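Local coordinates for protein archaeal actin homolog (Thermoplasma acidophilum, PDB 2FSJ) that polymerizes into bundles of helical filaments in a reaction that requires a nucleoside triphosphate and works optimally with ATP, at residues L26-V35 with A100-L108; A140-L149 with R159-I167. All coordinates share one frame; numbering follows the deposited sequence.

Contact 1: residues L26-V35 with A100-L108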
ATOM      1  N   LEU A  26      -3.729   9.952  -1.736  1.00 11.80           N
ATOM      2  CA  LEU A  26      -2.812   9.484  -0.717  1.00 10.72           C
ATOM      3  C   LEU A  26      -3.164   8.039  -0.383  1.00 10.68           C
ATOM      4  O   LEU A  26      -4.344   7.708  -0.265  1.00 11.47           O
ATOM      5  CB  LEU A  26      -2.918  10.348   0.512  1.00 10.94           C
ATOM      6  CG  LEU A  26      -2.207   9.937   1.813  1.00 13.33           C
ATOM      7  CD1 LEU A  26      -0.690   9.919   1.686  1.00 12.76           C
ATOM      8  CD2 LEU A  26      -2.675  10.812   2.977  1.00 16.06           C
ATOM      9  N   ASP A  27      -2.155   7.183  -0.295  1.00 10.80           N
ATOM     10  CA  ASP A  27      -2.367   5.780   0.086  1.00 11.08           C
ATOM     11  C   ASP A  27      -1.271   5.391   1.046  1.00 10.16           C
ATOM     12  O   ASP A  27      -0.129   5.245   0.662  1.00  9.43           O
ATOM     13  CB  ASP A  27      -2.411   4.918  -1.188  1.00 11.79           C
ATOM     14  CG  ASP A  27      -2.610   3.436  -0.923  1.00 13.20           C
ATOM     15  OD1 ASP A  27      -2.800   3.040   0.238  1.00 15.43           O
ATOM     16  OD2 ASP A  27      -2.602   2.587  -1.846  1.00 16.35           O
ATOM     17  N   VAL A  28      -1.595   5.288   2.322  1.00 10.79           N
ATOM     18  CA  VAL A  28      -0.594   4.944   3.348  1.00 11.02           C
ATOM     19  C   VAL A  28      -0.681   3.421   3.571  1.00 12.12           C
ATOM     20  O   VAL A  28      -1.456   2.917   4.421  1.00 11.45           O
ATOM     21  CB  VAL A  28      -0.779   5.706   4.672  1.00 10.48           C
ATOM     22  CG1 VAL A  28       0.339   5.380   5.680  1.00 10.54           C
ATOM     23  CG2 VAL A  28      -0.835   7.181   4.420  1.00 11.84           C
ATOM     24  N   GLY A  29       0.155   2.724   2.810  1.00 11.85           N
ATOM     25  CA  GLY A  29       0.241   1.286   2.908  1.00 11.81           C
ATOM     26  C   GLY A  29       1.085   0.859   4.099  1.00 11.92           C
ATOM     27  O   GLY A  29       1.936   1.618   4.611  1.00 12.29           O
ATOM     28  N   TYR A  30       0.892  -0.386   4.509  1.00 12.68           N
ATOM     29  CA  TYR A  30       1.774  -1.036   5.515  1.00 13.51           C
ATOM     30  C   TYR A  30       3.225  -0.937   5.041  1.00 14.02           C
ATOM     31  O   TYR A  30       4.159  -0.624   5.819  1.00 13.87           O
ATOM     32  CB  TYR A  30       1.386  -2.537   5.750  1.00 14.35           C
ATOM     33  CG  TYR A  30       2.465  -3.223   6.554  1.00 16.88           C
ATOM     34  CD1 TYR A  30       2.556  -3.026   7.936  1.00 22.85           C
ATOM     35  CD2 TYR A  30       3.495  -3.909   5.920  1.00 18.63           C
ATOM     36  CE1 TYR A  30       3.619  -3.563   8.679  1.00 25.93           C
ATOM     37  CE2 TYR A  30       4.581  -4.459   6.667  1.00 22.91           C
ATOM     38  CZ  TYR A  30       4.623  -4.287   8.045  1.00 26.25           C
ATOM     39  OH  TYR A  30       5.677  -4.802   8.801  1.00 27.65           O
ATOM     40  N   GLY A  31       3.425  -1.170   3.739  1.00 13.83           N
ATOM     41  CA  GLY A  31       4.749  -1.209   3.154  1.00 13.76           C
ATOM     42  C   GLY A  31       5.297   0.126   2.672  1.00 12.53           C
ATOM     43  O   GLY A  31       6.439   0.500   2.997  1.00  9.79           O
ATOM     44  N   ASP A  32       4.514   0.811   1.834  1.00 12.67           N
ATOM     45  CA  ASP A  32       4.933   2.043   1.172  1.00 12.41           C
ATOM     46  C   ASP A  32       3.795   3.027   1.210  1.00 11.88           C
ATOM     47  O   ASP A  32       2.638   2.592   1.210  1.00 11.20           O
ATOM     48  CB  ASP A  32       5.293   1.840  -0.303  1.00 13.72           C
ATOM     49  CG  ASP A  32       6.558   1.002  -0.478  1.00 18.49           C
ATOM     50  OD1 ASP A  32       7.666   1.483  -0.137  1.00 17.14           O
ATOM     51  OD2 ASP A  32       6.499  -0.182  -0.882  1.00 25.87           O
ATOM     52  N   THR A  33       4.135   4.333   1.229  1.00 10.34           N
ATOM     53  CA  THR A  33       3.175   5.431   1.164  1.00 10.45           C
ATOM     54  C   THR A  33       3.306   6.000  -0.247  1.00 11.08           C
ATOM     55  O   THR A  33       4.412   6.281  -0.705  1.00 12.14           O
ATOM     56  CB  THR A  33       3.533   6.470   2.288  1.00 10.39           C
ATOM     57  OG1 THR A  33       3.266   5.858   3.571  1.00 10.49           O
ATOM     58  CG2 THR A  33       2.715   7.741   2.227  1.00  9.35           C
ATOM     59  N   LYS A  34       2.176   6.159  -0.918  1.00 10.26           N
ATOM     60  CA  LYS A  34       2.080   6.679  -2.265  1.00 12.18           C
ATOM     61  C   LYS A  34       1.289   7.950  -2.243  1.00 12.10           C
ATOM     62  O   LYS A  34       0.267   8.026  -1.558  1.00 11.15           O
ATOM     63  CB  LYS A  34       1.285   5.677  -3.119  1.00 12.22           C
ATOM     64  CG  LYS A  34       2.050   4.428  -3.556  1.00 14.01           C
ATOM     65  CD  LYS A  34       2.252   3.373  -2.518  1.00 13.13           C
ATOM     66  CE  LYS A  34       0.967   2.795  -2.023  1.00 11.18           C
ATOM     67  NZ  LYS A  34       1.168   1.637  -1.075  1.00 12.83           N
ATOM     68  N   VAL A  35       1.706   8.892  -3.071  1.00 12.28           N
ATOM     69  CA  VAL A  35       1.060  10.180  -3.260  1.00 14.00           C
ATOM     70  C   VAL A  35       0.911  10.474  -4.763  1.00 14.33           C
ATOM     71  O   VAL A  35       1.867  10.276  -5.563  1.00 13.30           O
ATOM     72  CB  VAL A  35       1.920  11.344  -2.564  1.00 16.09           C
ATOM     73  CG1 VAL A  35       1.115  12.612  -2.396  1.00 18.57           C
ATOM     74  CG2 VAL A  35       2.532  10.876  -1.284  1.00 17.90           C
ATOM     75  N   ALA A 100       0.721   6.412  11.416  1.00 14.43           N
ATOM     76  CA  ALA A 100       0.484   7.036  10.128  1.00 13.29           C
ATOM     77  C   ALA A 100       0.769   8.535  10.084  1.00 12.30           C
ATOM     78  O   ALA A 100       1.171   9.042   9.027  1.00 10.14           O
ATOM     79  CB  ALA A 100      -1.000   6.781   9.670  1.00 14.00           C
ATOM     80  N   PHE A 101       0.573   9.249  11.185  1.00 11.99           N
ATOM     81  CA  PHE A 101       0.632  10.700  11.125  1.00 12.69           C
ATOM     82  C   PHE A 101       1.953  11.264  10.572  1.00 12.46           C
ATOM     83  O   PHE A 101       1.908  12.098   9.681  1.00 11.91           O
ATOM     84  CB  PHE A 101       0.221  11.395  12.456  1.00 13.43           C
ATOM     85  CG  PHE A 101       0.007  12.865  12.291  1.00 14.14           C
ATOM     86  CD1 PHE A 101      -0.793  13.340  11.286  1.00 18.17           C
ATOM     87  CD2 PHE A 101       0.705  13.790  13.073  1.00 18.45           C
ATOM     88  CE1 PHE A 101      -0.939  14.684  11.069  1.00 23.20           C
ATOM     89  CE2 PHE A 101       0.547  15.171  12.873  1.00 18.08           C
ATOM     90  CZ  PHE A 101      -0.257  15.611  11.878  1.00 21.31           C
ATOM     91  N   PRO A 102       3.120  10.844  11.066  1.00 12.58           N
ATOM     92  CA  PRO A 102       4.369  11.361  10.465  1.00 12.59           C
ATOM     93  C   PRO A 102       4.481  11.062   8.963  1.00 11.92           C
ATOM     94  O   PRO A 102       5.091  11.823   8.222  1.00 12.05           O
ATOM     95  CB  PRO A 102       5.460  10.696  11.279  1.00 13.12           C
ATOM     96  CG  PRO A 102       4.822  10.447  12.606  1.00 13.58           C
ATOM     97  CD  PRO A 102       3.385   9.953  12.232  1.00 13.80           C
ATOM     98  N   LEU A 103       3.900   9.937   8.509  1.00 12.21           N
ATOM     99  CA  LEU A 103       3.958   9.564   7.097  1.00 10.23           C
ATOM    100  C   LEU A 103       3.067  10.459   6.239  1.00 10.91           C
ATOM    101  O   LEU A 103       3.407  10.792   5.089  1.00  9.38           O
ATOM    102  CB  LEU A 103       3.559   8.082   6.911  1.00 10.77           C
ATOM    103  CG  LEU A 103       4.473   7.078   7.651  1.00 11.38           C
ATOM    104  CD1 LEU A 103       3.915   5.680   7.509  1.00 11.29           C
ATOM    105  CD2 LEU A 103       5.924   7.141   7.178  1.00 12.87           C
ATOM    106  N   ILE A 104       1.912  10.841   6.792  1.00  9.25           N
ATOM    107  CA  ILE A 104       1.026  11.809   6.148  1.00 10.17           C
ATOM    108  C   ILE A 104       1.719  13.167   6.037  1.00 10.47           C
ATOM    109  O   ILE A 104       1.746  13.803   4.952  1.00  9.22           O
ATOM    110  CB  ILE A 104      -0.304  11.912   6.927  1.00 10.62           C
ATOM    111  CG1 ILE A 104      -1.101  10.614   6.779  1.00 10.52           C
ATOM    112  CG2 ILE A 104      -1.129  13.045   6.366  1.00 11.00           C
ATOM    113  CD1 ILE A 104      -2.101  10.320   7.889  1.00 13.45           C
ATOM    114  N   ALA A 105       2.374  13.570   7.120  1.00 10.86           N
ATOM    115  CA  ALA A 105       3.132  14.840   7.093  1.00 11.38           C
ATOM    116  C   ALA A 105       4.239  14.774   6.043  1.00 11.72           C
ATOM    117  O   ALA A 105       4.436  15.718   5.320  1.00 12.52           O
ATOM    118  CB  ALA A 105       3.704  15.109   8.424  1.00 10.84           C
ATOM    119  N   ALA A 106       4.960  13.665   6.012  1.00 11.54           N
ATOM    120  CA  ALA A 106       6.041  13.477   5.065  1.00 11.75           C
ATOM    121  C   ALA A 106       5.524  13.474   3.622  1.00 11.46           C
ATOM    122  O   ALA A 106       6.143  14.066   2.737  1.00 12.24           O
ATOM    123  CB  ALA A 106       6.799  12.237   5.376  1.00 10.79           C
ATOM    124  N   ALA A 107       4.385  12.830   3.396  1.00 10.65           N
ATOM    125  CA  ALA A 107       3.733  12.838   2.076  1.00 12.42           C
ATOM    126  C   ALA A 107       3.442  14.235   1.568  1.00 13.11           C
ATOM    127  O   ALA A 107       3.731  14.553   0.413  1.00 12.88           O
ATOM    128  CB  ALA A 107       2.429  12.030   2.087  1.00 11.86           C
ATOM    129  N   LEU A 108       2.854  15.049   2.430  1.00 13.30           N
ATOM    130  CA  LEU A 108       2.549  16.446   2.074  1.00 15.34           C
ATOM    131  C   LEU A 108       3.820  17.268   1.838  1.00 14.99           C
ATOM    132  O   LEU A 108       3.905  17.995   0.856  1.00 15.48           O
ATOM    133  CB  LEU A 108       1.633  17.065   3.116  1.00 15.70           C
ATOM    134  CG  LEU A 108       0.340  16.295   3.387  1.00 16.65           C
ATOM    135  CD1 LEU A 108      -0.514  16.988   4.461  1.00 16.14           C
ATOM    136  CD2 LEU A 108      -0.451  16.187   2.110  1.00 19.77           C
TER
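A chi1 of 171° sets CG of Leu26 opposite the backbone N, and with chi2 at 64° its two methyls part toward neighbouring turns of the helix: CD1 lies 3.8 Å from Ala107 CB, while CD2 reaches Ile104 CG1. Val28, with CG1 likewise anti to N (chi1 -176°), divides its branches too, CG1 meeting Leu103 CD1 at 4.0 Å and CG2 turning to Ile104 CG1. The two strands form the first beta hairpin of the actin-like fold, whose turn and second strand carry the ATP-binding residues Tyr30 to Lys34, and helix 101-111 packs across one face of it. Leu26, Val28, Thr33 and Val35 direct their side chains to the helix; Asp27 and Lys34 belong to the other face, where helix 333-343 lies against Asp27. Ile104 crosses both Leu26 and Val28 at about a right angle, its CG1 shared between them. Leu103 runs obliquely over Thr33, whose OG1 is 4.0 Å from Leu103 CD1; that hydroxyl is buried but satisfied by a hydrogen bond with Ser47 on the adjoining strand. On the face bearing Asp27 and Lys34, Lys34 NZ hydrogen-bonds to Asp32 O at 2.9 Å from above the carbonyl plane, and Gly29 N reaches the same oxygen from the opposite face, so the turn is gripped twice at one atom. The small side chain of Ala107 is consistent with the close approach of the helix to the second strand, the CA atoms of Val35 and Ala107 being 6.5 Å apart. There Val35 CG2 rests 3.6 Å from Ala107 CB.

Contact 2: residues A140-L149 with R159-I167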
ATOM      1  N   ALA A 140     -10.558   8.582  10.703  1.00 13.75           N
ATOM      2  CA  ALA A 140      -9.683   9.377   9.831  1.00 14.11           C
ATOM      3  C   ALA A 140     -10.205  10.801   9.708  1.00 13.76           C
ATOM      4  O   ALA A 140      -9.449  11.795   9.820  1.00 14.28           O
ATOM      5  CB  ALA A 140      -9.567   8.760   8.478  1.00 13.20           C
ATOM      6  N   LYS A 141     -11.495  10.916   9.506  1.00 14.53           N
ATOM      7  CA  LYS A 141     -12.137  12.219   9.416  1.00 16.00           C
ATOM      8  C   LYS A 141     -11.951  12.973  10.739  1.00 16.99           C
ATOM      9  O   LYS A 141     -11.619  14.166  10.746  1.00 16.35           O
ATOM     10  CB  LYS A 141     -13.605  12.058   9.029  1.00 17.36           C
ATOM     11  CG  LYS A 141     -13.807  11.874   7.571  1.00 20.25           C
ATOM     12  CD  LYS A 141     -15.240  11.492   7.219  1.00 25.19           C
ATOM     13  CE  LYS A 141     -15.432  11.527   5.729  1.00 29.19           C
ATOM     14  NZ  LYS A 141     -16.846  11.833   5.364  1.00 34.83           N
ATOM     15  N   GLU A 142     -12.128  12.288  11.860  1.00 17.39           N
ATOM     16  CA  GLU A 142     -11.975  12.939  13.151  1.00 18.70           C
ATOM     17  C   GLU A 142     -10.536  13.405  13.401  1.00 19.12           C
ATOM     18  O   GLU A 142     -10.309  14.449  14.012  1.00 19.09           O
ATOM     19  CB  GLU A 142     -12.480  12.010  14.273  1.00 19.32           C
ATOM     20  CG  GLU A 142     -14.004  11.913  14.223  1.00 21.24           C
ATOM     21  CD  GLU A 142     -14.597  10.805  15.084  1.00 24.88           C
ATOM     22  OE1 GLU A 142     -13.847  10.195  15.876  1.00 28.36           O
ATOM     23  OE2 GLU A 142     -15.826  10.583  14.976  1.00 27.80           O
ATOM     24  N   ALA A 143      -9.573  12.614  12.921  1.00 17.46           N
ATOM     25  CA  ALA A 143      -8.166  12.874  13.127  1.00 16.97           C
ATOM     26  C   ALA A 143      -7.670  13.983  12.225  1.00 16.51           C
ATOM     27  O   ALA A 143      -6.759  14.698  12.623  1.00 16.93           O
ATOM     28  CB  ALA A 143      -7.319  11.594  12.891  1.00 16.58           C
ATOM     29  N   LEU A 144      -8.260  14.118  11.028  1.00 15.40           N
ATOM     30  CA  LEU A 144      -7.647  14.873   9.937  1.00 14.99           C
ATOM     31  C   LEU A 144      -8.446  15.976   9.342  1.00 15.34           C
ATOM     32  O   LEU A 144      -7.863  16.969   8.907  1.00 15.89           O
ATOM     33  CB  LEU A 144      -7.184  13.947   8.795  1.00 14.91           C
ATOM     34  CG  LEU A 144      -6.157  12.873   9.110  1.00 14.82           C
ATOM     35  CD1 LEU A 144      -6.068  11.949   7.873  1.00 16.53           C
ATOM     36  CD2 LEU A 144      -4.783  13.492   9.503  1.00 16.12           C
ATOM     37  N   GLU A 145      -9.771  15.852   9.267  1.00 16.09           N
ATOM     38  CA  GLU A 145     -10.561  16.874   8.586  1.00 16.37           C
ATOM     39  C   GLU A 145     -10.629  18.142   9.430  1.00 16.57           C
ATOM     40  O   GLU A 145     -10.733  18.056  10.662  1.00 18.00           O
ATOM     41  CB  GLU A 145     -12.003  16.409   8.296  1.00 17.42           C
ATOM     42  CG  GLU A 145     -12.226  15.865   6.930  1.00 19.17           C
ATOM     43  CD  GLU A 145     -13.667  15.466   6.626  1.00 20.01           C
ATOM     44  OE1 GLU A 145     -13.901  15.183   5.452  1.00 19.40           O
ATOM     45  OE2 GLU A 145     -14.536  15.395   7.535  1.00 20.65           O
ATOM     46  N   ASN A 146     -10.614  19.282   8.769  1.00 16.65           N
ATOM     47  CA  ASN A 146     -10.635  20.596   9.438  1.00 18.44           C
ATOM     48  C   ASN A 146      -9.553  20.739  10.489  1.00 18.22           C
ATOM     49  O   ASN A 146      -9.792  21.343  11.550  1.00 18.33           O
ATOM     50  CB  ASN A 146     -11.994  20.811  10.098  1.00 19.77           C
ATOM     51  CG  ASN A 146     -13.116  20.727   9.112  1.00 22.57           C
ATOM     52  OD1 ASN A 146     -14.052  19.900   9.263  1.00 31.30           O
ATOM     53  ND2 ASN A 146     -13.044  21.549   8.091  1.00 24.33           N
ATOM     54  N   LYS A 147      -8.388  20.123  10.221  1.00 16.63           N
ATOM     55  CA  LYS A 147      -7.191  20.334  11.026  1.00 16.32           C
ATOM     56  C   LYS A 147      -6.204  21.116  10.181  1.00 16.92           C
ATOM     57  O   LYS A 147      -6.075  20.856   8.993  1.00 17.17           O
ATOM     58  CB  LYS A 147      -6.518  19.038  11.407  1.00 15.45           C
ATOM     59  CG  LYS A 147      -7.346  18.015  12.190  1.00 17.55           C
ATOM     60  CD  LYS A 147      -7.963  18.469  13.451  1.00 17.15           C
ATOM     61  CE  LYS A 147      -8.821  17.347  14.108  1.00 16.48           C
ATOM     62  NZ  LYS A 147     -10.225  17.466  13.737  1.00 16.07           N
ATOM     63  N   VAL A 148      -5.475  22.020  10.828  1.00 16.48           N
ATOM     64  CA  VAL A 148      -4.302  22.655  10.244  1.00 16.59           C
ATOM     65  C   VAL A 148      -3.053  21.869  10.615  1.00 15.97           C
ATOM     66  O   VAL A 148      -2.735  21.687  11.779  1.00 16.10           O
ATOM     67  CB  VAL A 148      -4.186  24.103  10.723  1.00 16.23           C
ATOM     68  CG1 VAL A 148      -2.869  24.743  10.343  1.00 18.67           C
ATOM     69  CG2 VAL A 148      -5.363  24.924  10.143  1.00 19.67           C
ATOM     70  N   LEU A 149      -2.372  21.357   9.609  1.00 15.59           N
ATOM     71  CA  LEU A 149      -1.117  20.662   9.820  1.00 15.98           C
ATOM     72  C   LEU A 149       0.036  21.548   9.472  1.00 14.50           C
ATOM     73  O   LEU A 149       0.096  22.103   8.379  1.00 14.57           O
ATOM     74  CB  LEU A 149      -1.054  19.453   8.903  1.00 17.08           C
ATOM     75  CG  LEU A 149      -2.230  18.468   8.880  1.00 22.37           C
ATOM     76  CD1 LEU A 149      -1.702  17.212   8.106  1.00 25.09           C
ATOM     77  CD2 LEU A 149      -2.753  18.105  10.255  1.00 24.42           C
ATOM     78  N   ARG A 159       5.787  24.585   6.239  1.00 16.90           N
ATOM     79  CA  ARG A 159       4.726  24.463   5.284  1.00 16.63           C
ATOM     80  C   ARG A 159       3.442  24.078   6.034  1.00 16.69           C
ATOM     81  O   ARG A 159       3.426  23.148   6.847  1.00 16.81           O
ATOM     82  CB  ARG A 159       5.080  23.409   4.251  1.00 16.53           C
ATOM     83  CG  ARG A 159       6.256  23.766   3.370  1.00 18.19           C
ATOM     84  CD  ARG A 159       6.554  22.757   2.274  1.00 18.61           C
ATOM     85  NE  ARG A 159       7.907  22.930   1.815  1.00 17.27           N
ATOM     86  CZ  ARG A 159       8.626  22.027   1.155  1.00 16.78           C
ATOM     87  NH1 ARG A 159       8.115  20.877   0.753  1.00 19.59           N
ATOM     88  NH2 ARG A 159       9.863  22.300   0.879  1.00 18.07           N
ATOM     89  N   GLN A 160       2.362  24.745   5.703  1.00 15.72           N
ATOM     90  CA  GLN A 160       1.093  24.555   6.371  1.00 16.97           C
ATOM     91  C   GLN A 160      -0.024  24.077   5.431  1.00 16.88           C
ATOM     92  O   GLN A 160      -0.177  24.590   4.302  1.00 17.04           O
ATOM     93  CB  GLN A 160       0.709  25.872   7.080  1.00 17.65           C
ATOM     94  CG  GLN A 160      -0.099  25.647   8.285  1.00 19.71           C
ATOM     95  CD  GLN A 160      -0.203  26.875   9.207  1.00 20.65           C
ATOM     96  OE1 GLN A 160      -0.010  26.790  10.422  1.00 24.22           O
ATOM     97  NE2 GLN A 160      -0.535  27.962   8.630  1.00 18.70           N
ATOM     98  N   PHE A 161      -0.811  23.109   5.891  1.00 15.94           N
ATOM     99  CA  PHE A 161      -1.849  22.444   5.088  1.00 16.26           C
ATOM    100  C   PHE A 161      -3.155  22.411   5.894  1.00 18.62           C
ATOM    101  O   PHE A 161      -3.187  21.954   7.065  1.00 17.42           O
ATOM    102  CB  PHE A 161      -1.403  20.999   4.721  1.00 16.84           C
ATOM    103  CG  PHE A 161      -0.022  20.920   4.115  1.00 14.40           C
ATOM    104  CD1 PHE A 161       0.171  21.078   2.724  1.00 12.58           C
ATOM    105  CD2 PHE A 161       1.087  20.716   4.914  1.00 12.54           C
ATOM    106  CE1 PHE A 161       1.428  20.982   2.162  1.00 12.59           C
ATOM    107  CE2 PHE A 161       2.381  20.628   4.346  1.00 15.35           C
ATOM    108  CZ  PHE A 161       2.543  20.799   2.959  1.00 14.02           C
ATOM    109  N   ASN A 162      -4.221  22.916   5.285  1.00 18.66           N
ATOM    110  CA  ASN A 162      -5.557  22.922   5.861  1.00 20.84           C
ATOM    111  C   ASN A 162      -6.330  21.835   5.200  1.00 20.77           C
ATOM    112  O   ASN A 162      -6.630  21.890   3.982  1.00 20.67           O
ATOM    113  CB  ASN A 162      -6.283  24.238   5.637  1.00 20.98           C
ATOM    114  CG  ASN A 162      -7.705  24.262   6.281  1.00 26.22           C
ATOM    115  OD1 ASN A 162      -8.013  23.541   7.260  1.00 33.84           O
ATOM    116  ND2 ASN A 162      -8.570  25.093   5.725  1.00 33.02           N
ATOM    117  N   ILE A 163      -6.602  20.790   5.954  1.00 21.79           N
ATOM    118  CA  ILE A 163      -7.279  19.665   5.371  1.00 22.55           C
ATOM    119  C   ILE A 163      -8.755  19.997   5.464  1.00 23.54           C
ATOM    120  O   ILE A 163      -9.303  19.970   6.571  1.00 25.26           O
ATOM    121  CB  ILE A 163      -6.962  18.347   6.152  1.00 23.22           C
ATOM    122  CG1 ILE A 163      -5.428  18.149   6.277  1.00 25.36           C
ATOM    123  CG2 ILE A 163      -7.709  17.233   5.481  1.00 21.54           C
ATOM    124  CD1 ILE A 163      -4.920  16.711   6.692  1.00 28.48           C
ATOM    125  N   THR A 164      -9.380  20.315   4.332  1.00 23.95           N
ATOM    126  CA  THR A 164     -10.798  20.750   4.283  1.00 24.69           C
ATOM    127  C   THR A 164     -11.742  19.585   4.113  1.00 24.60           C
ATOM    128  O   THR A 164     -12.918  19.645   4.531  1.00 25.25           O
ATOM    129  CB  THR A 164     -11.093  21.770   3.159  1.00 24.51           C
ATOM    130  OG1 THR A 164     -10.885  21.177   1.871  1.00 24.51           O
ATOM    131  CG2 THR A 164     -10.164  22.939   3.198  1.00 25.98           C
ATOM    132  N   ARG A 165     -11.258  18.516   3.483  1.00 23.19           N
ATOM    133  CA  ARG A 165     -12.144  17.384   3.203  1.00 22.60           C
ATOM    134  C   ARG A 165     -11.326  16.171   2.912  1.00 20.62           C
ATOM    135  O   ARG A 165     -10.295  16.277   2.277  1.00 18.65           O
ATOM    136  CB  ARG A 165     -13.036  17.669   2.006  1.00 23.81           C
ATOM    137  CG  ARG A 165     -14.109  16.644   1.777  1.00 28.85           C
ATOM    138  CD  ARG A 165     -15.367  17.113   1.009  1.00 35.91           C
ATOM    139  NE  ARG A 165     -15.180  18.385   0.313  1.00 41.25           N
ATOM    140  CZ  ARG A 165     -14.983  18.529  -0.994  1.00 45.29           C
ATOM    141  NH1 ARG A 165     -14.942  17.472  -1.802  1.00 47.01           N
ATOM    142  NH2 ARG A 165     -14.820  19.752  -1.506  1.00 45.40           N
ATOM    143  N   LEU A 166     -11.798  15.037   3.424  1.00 19.27           N
ATOM    144  CA  LEU A 166     -11.222  13.747   3.163  1.00 17.86           C
ATOM    145  C   LEU A 166     -12.281  12.911   2.461  1.00 18.81           C
ATOM    146  O   LEU A 166     -13.365  12.677   3.035  1.00 19.57           O
ATOM    147  CB  LEU A 166     -10.812  13.136   4.501  1.00 18.11           C
ATOM    148  CG  LEU A 166     -10.092  11.816   4.521  1.00 18.89           C
ATOM    149  CD1 LEU A 166      -8.758  11.885   3.765  1.00 19.92           C
ATOM    150  CD2 LEU A 166      -9.903  11.356   5.970  1.00 18.60           C
ATOM    151  N   ILE A 167     -11.985  12.460   1.240  1.00 16.56           N
ATOM    152  CA  ILE A 167     -12.845  11.584   0.480  1.00 16.98           C
ATOM    153  C   ILE A 167     -12.191  10.184   0.516  1.00 16.47           C
ATOM    154  O   ILE A 167     -10.994  10.058   0.303  1.00 15.53           O
ATOM    155  CB  ILE A 167     -12.998  12.087  -0.954  1.00 17.11           C
ATOM    156  CG1 ILE A 167     -13.693  13.486  -0.981  1.00 19.43           C
ATOM    157  CG2 ILE A 167     -13.752  11.063  -1.858  1.00 18.16           C
ATOM    158  CD1 ILE A 167     -15.064  13.504  -0.354  1.00 21.51           C
TER
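A beta hairpin at the edge of the large sheet, strands 147-152 and 158-170, is joined here by the end of helix 133-144, and Leu149 and Phe161 pair across it. Leu149 N donates a hydrogen bond to Phe161 O at 2.7 Å, and Phe161 N returns a bond to Leu149 O at 2.8 Å. Val148 faces Asn162 in the adjacent non-hydrogen-bonded pair, its CG1 lying 3.5 Å from Gln160 OE1, which is hydrogen-bonded to Thr150. Between helix and hairpin the chain of this actin-like domain reverses through a type II turn, Leu144 to Lys147. Beneath it Ile163 holds CG1 anti to its carbonyl carbon (chi1 -53°), and its CD1 touches Leu149 CD1 at 3.6 Å and Leu144 CB at 4.1 Å. From within the turn, the extended chain of Glu145 crosses Leu166 obliquely, and OE1 accepts Leu166 N through its anti lone pair at 2.9 Å, nearly straight at 169°. An alanine in place of Glu145 would probably leave Leu166 N without this acceptor and uncover the Leu166 CB that Glu145 CG lies against. Further up the helix, Ala140 CB sits 3.6 Å from Leu166 CD2.

In the fold
Contact 1 closes along the chain before contact 2 opens, and their centres lie 14 Å apart on one mixed sheet, all four segments belonging to the actin-like N-terminal domain. The hairpin of contact 1 lies in the interior of the sheet, whereas that of contact 2 ends at an outermost strand; strand 120-128 runs between them. Helix 101-111 bridges the two: Leu108 CD1 meets Leu149 CD1 at 3.8 Å, and Phe101 CZ approaches Leu149 CD2. Helices 101-111 and 133-144 also touch, through Ile104 and Leu144. Apolar contacts through helix 101-111 thus link the strands that flank the ATP-binding turn to the edge hairpin of contact 2.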